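Local structure of hydroquinone dioxygenase small subunit (Pseudomonas sp., 4ZXA) at residues 105-110 and 150-155. The protein probably acts, as the small cupin subunit of a two-subunit hydroquinone 1,2-dioxygenase, in the oxygen-dependent ring cleavage of hydroquinone. Residues are numbered along the deposited sequence; the frame is centred on the assembly and turned at random.
Sequences EGTHLA and QQTIKG
Gly106 meets the end of strand 145-153 backbone to backbone: its CA lies 4.1 Å from the CA of Gly155 and 3.1 Å from the carbonyl O of Ile153, the latter a CA-H...O contact bent to 135° at the hydrogen. No conventional hydrogen bond joins 105-110 to 150-155. Gly106 and Gly155 both lack side chains, which lets the backbones come this close; Gly106 has a positive phi of 101°.

On one flank of this glycine pair, Glu105 crosses Ile153 at a slant. CB of Glu105 rests 3.8 Å from CG2 of Ile153, and farther out its carboxylate carbon CD lies 3.7 Å from the CD1 methyl. Ile153 carries CG1 anti to its own carbonyl carbon (chi1 -59°), which with the extended chi2 sends CD1 out alongside the acid. The carboxylate itself is held by a salt bridge from OE2 to Lys239 of the large subunit.

Thr107 contributes its CG2 methyl, 3.7 Å from NE2 of Gln150 and 4.0 Å from OG1 of Thr152, whose side chain it meets nearly at a right angle. Both polar groups are hydrogen-bonded outside the two segments, NE2 to the hydroxyl of Tyr138 and OG1 to the carboxylate of Glu81.

The contact thus joins the two sheets of the cupin sandwich: 105-110 leads into edge strand 108-109, paired with strand 71-76, while 145-153 runs between strands 81-87 and 61-69.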
loop_
_atom_site.group_PDB
_atom_site.type_symbol
_atom_site.label_atom_id
_atom_site.label_comp_id
_atom_site.label_asym_id
_atom_site.label_seq_id
_atom_site.Cartn_x
_atom_site.Cartn_y
_atom_site.Cartn_z
ATOM N N GLU A 105 -32.987 -16.114 -31.344
ATOM C CA GLU A 105 -31.738 -15.487 -30.938
ATOM C C GLU A 105 -30.550 -16.071 -31.674
ATOM O O GLU A 105 -30.557 -17.245 -32.066
ATOM C CB GLU A 105 -31.541 -15.637 -29.428
ATOM C CG GLU A 105 -32.652 -15.014 -28.602
ATOM C CD GLU A 105 -32.332 -14.976 -27.116
ATOM O OE1 GLU A 105 -31.718 -15.944 -26.616
ATOM O OE2 GLU A 105 -32.683 -13.969 -26.463
ATOM N N GLY A 106 -29.525 -15.247 -31.847
ATOM C CA GLY A 106 -28.321 -15.680 -32.530
ATOM C C GLY A 106 -28.311 -15.177 -33.959
ATOM O O GLY A 106 -29.353 -14.933 -34.553
ATOM N N THR A 107 -27.129 -14.998 -34.519
ATOM C CA THR A 107 -27.072 -14.568 -35.898
ATOM C C THR A 107 -27.458 -15.736 -36.809
ATOM O O THR A 107 -27.096 -16.883 -36.555
ATOM C CB THR A 107 -25.712 -13.940 -36.268
ATOM O OG1 THR A 107 -25.285 -14.449 -37.532
ATOM C CG2 THR A 107 -24.675 -14.220 -35.210
ATOM N N HIS A 108 -28.241 -15.429 -37.837
ATOM C CA HIS A 108 -28.676 -16.420 -38.811
ATOM C C HIS A 108 -28.279 -15.989 -40.226
ATOM O O HIS A 108 -28.113 -14.793 -40.505
ATOM C CB HIS A 108 -30.202 -16.612 -38.731
ATOM C CG HIS A 108 -30.666 -17.228 -37.444
ATOM N ND1 HIS A 108 -30.823 -18.589 -37.284
ATOM C CD2 HIS A 108 -30.992 -16.668 -36.253
ATOM C CE1 HIS A 108 -31.223 -18.842 -36.047
ATOM N NE2 HIS A 108 -31.326 -17.696 -35.402
ATOM N N LEU A 109 -28.140 -16.968 -41.116
ATOM C CA LEU A 109 -27.940 -16.701 -42.540
ATOM C C LEU A 109 -29.178 -16.044 -43.142
ATOM O O LEU A 109 -30.266 -16.592 -43.056
ATOM C CB LEU A 109 -27.641 -17.999 -43.268
ATOM C CG LEU A 109 -26.269 -18.597 -42.968
ATOM C CD1 LEU A 109 -26.148 -19.926 -43.690
ATOM C CD2 LEU A 109 -25.135 -17.655 -43.382
ATOM N N ALA A 110 -29.020 -14.865 -43.737
ATOM C CA ALA A 110 -30.165 -14.138 -44.287
ATOM C C ALA A 110 -30.557 -14.608 -45.695
ATOM O O ALA A 110 -31.642 -14.266 -46.185
ATOM C CB ALA A 110 -29.902 -12.640 -44.287
ATOM N N GLN A 150 -17.466 -9.859 -32.502
ATOM C CA GLN A 150 -18.911 -9.723 -32.534
ATOM C C GLN A 150 -19.538 -10.075 -31.182
ATOM O O GLN A 150 -19.305 -11.160 -30.640
ATOM C CB GLN A 150 -19.507 -10.593 -33.649
ATOM C CG GLN A 150 -21.023 -10.551 -33.713
ATOM C CD GLN A 150 -21.566 -10.604 -35.142
ATOM O OE1 GLN A 150 -20.851 -10.313 -36.109
ATOM N NE2 GLN A 150 -22.846 -10.963 -35.274
ATOM N N GLN A 151 -20.328 -9.141 -30.658
ATOM C CA GLN A 151 -21.134 -9.360 -29.463
ATOM C C GLN A 151 -22.546 -9.809 -29.843
ATOM O O GLN A 151 -23.292 -9.075 -30.492
ATOM C CB GLN A 151 -21.205 -8.075 -28.647
ATOM C CG GLN A 151 -22.136 -8.144 -27.451
ATOM C CD GLN A 151 -22.379 -6.765 -26.883
ATOM O OE1 GLN A 151 -22.147 -5.765 -27.568
ATOM N NE2 GLN A 151 -22.838 -6.691 -25.633
ATOM N N THR A 152 -22.918 -11.014 -29.432
ATOM C CA THR A 152 -24.201 -11.559 -29.857
ATOM C C THR A 152 -24.657 -12.705 -28.950
ATOM O O THR A 152 -24.222 -12.796 -27.800
ATOM C CB THR A 152 -24.154 -12.004 -31.354
ATOM O OG1 THR A 152 -25.474 -12.343 -31.802
ATOM C CG2 THR A 152 -23.214 -13.197 -31.551
ATOM N N ILE A 153 -25.517 -13.582 -29.470
ATOM C CA ILE A 153 -26.027 -14.712 -28.702
ATOM C C ILE A 153 -25.743 -16.021 -29.427
ATOM O O ILE A 153 -25.870 -16.090 -30.639
ATOM C CB ILE A 153 -27.543 -14.555 -28.467
ATOM C CG1 ILE A 153 -27.810 -13.243 -27.714
ATOM C CG2 ILE A 153 -28.124 -15.777 -27.746
ATOM C CD1 ILE A 153 -29.280 -12.959 -27.438
ATOM N N LYS A 154 -25.352 -17.056 -28.689
ATOM C CA LYS A 154 -25.024 -18.348 -29.299
ATOM C C LYS A 154 -26.135 -18.755 -30.262
ATOM O O LYS A 154 -27.312 -18.758 -29.891
ATOM C CB LYS A 154 -24.825 -19.432 -28.233
ATOM C CG LYS A 154 -23.689 -20.422 -28.517
ATOM C CD LYS A 154 -24.231 -21.798 -28.810
ATOM C CE LYS A 154 -24.156 -22.729 -27.623
ATOM N NZ LYS A 154 -22.773 -23.198 -27.411
ATOM N N GLY A 155 -25.750 -19.071 -31.498
ATOM C CA GLY A 155 -26.683 -19.473 -32.537
ATOM C C GLY A 155 -26.167 -20.595 -33.426
ATOM O O GLY A 155 -25.130 -21.199 -33.133
#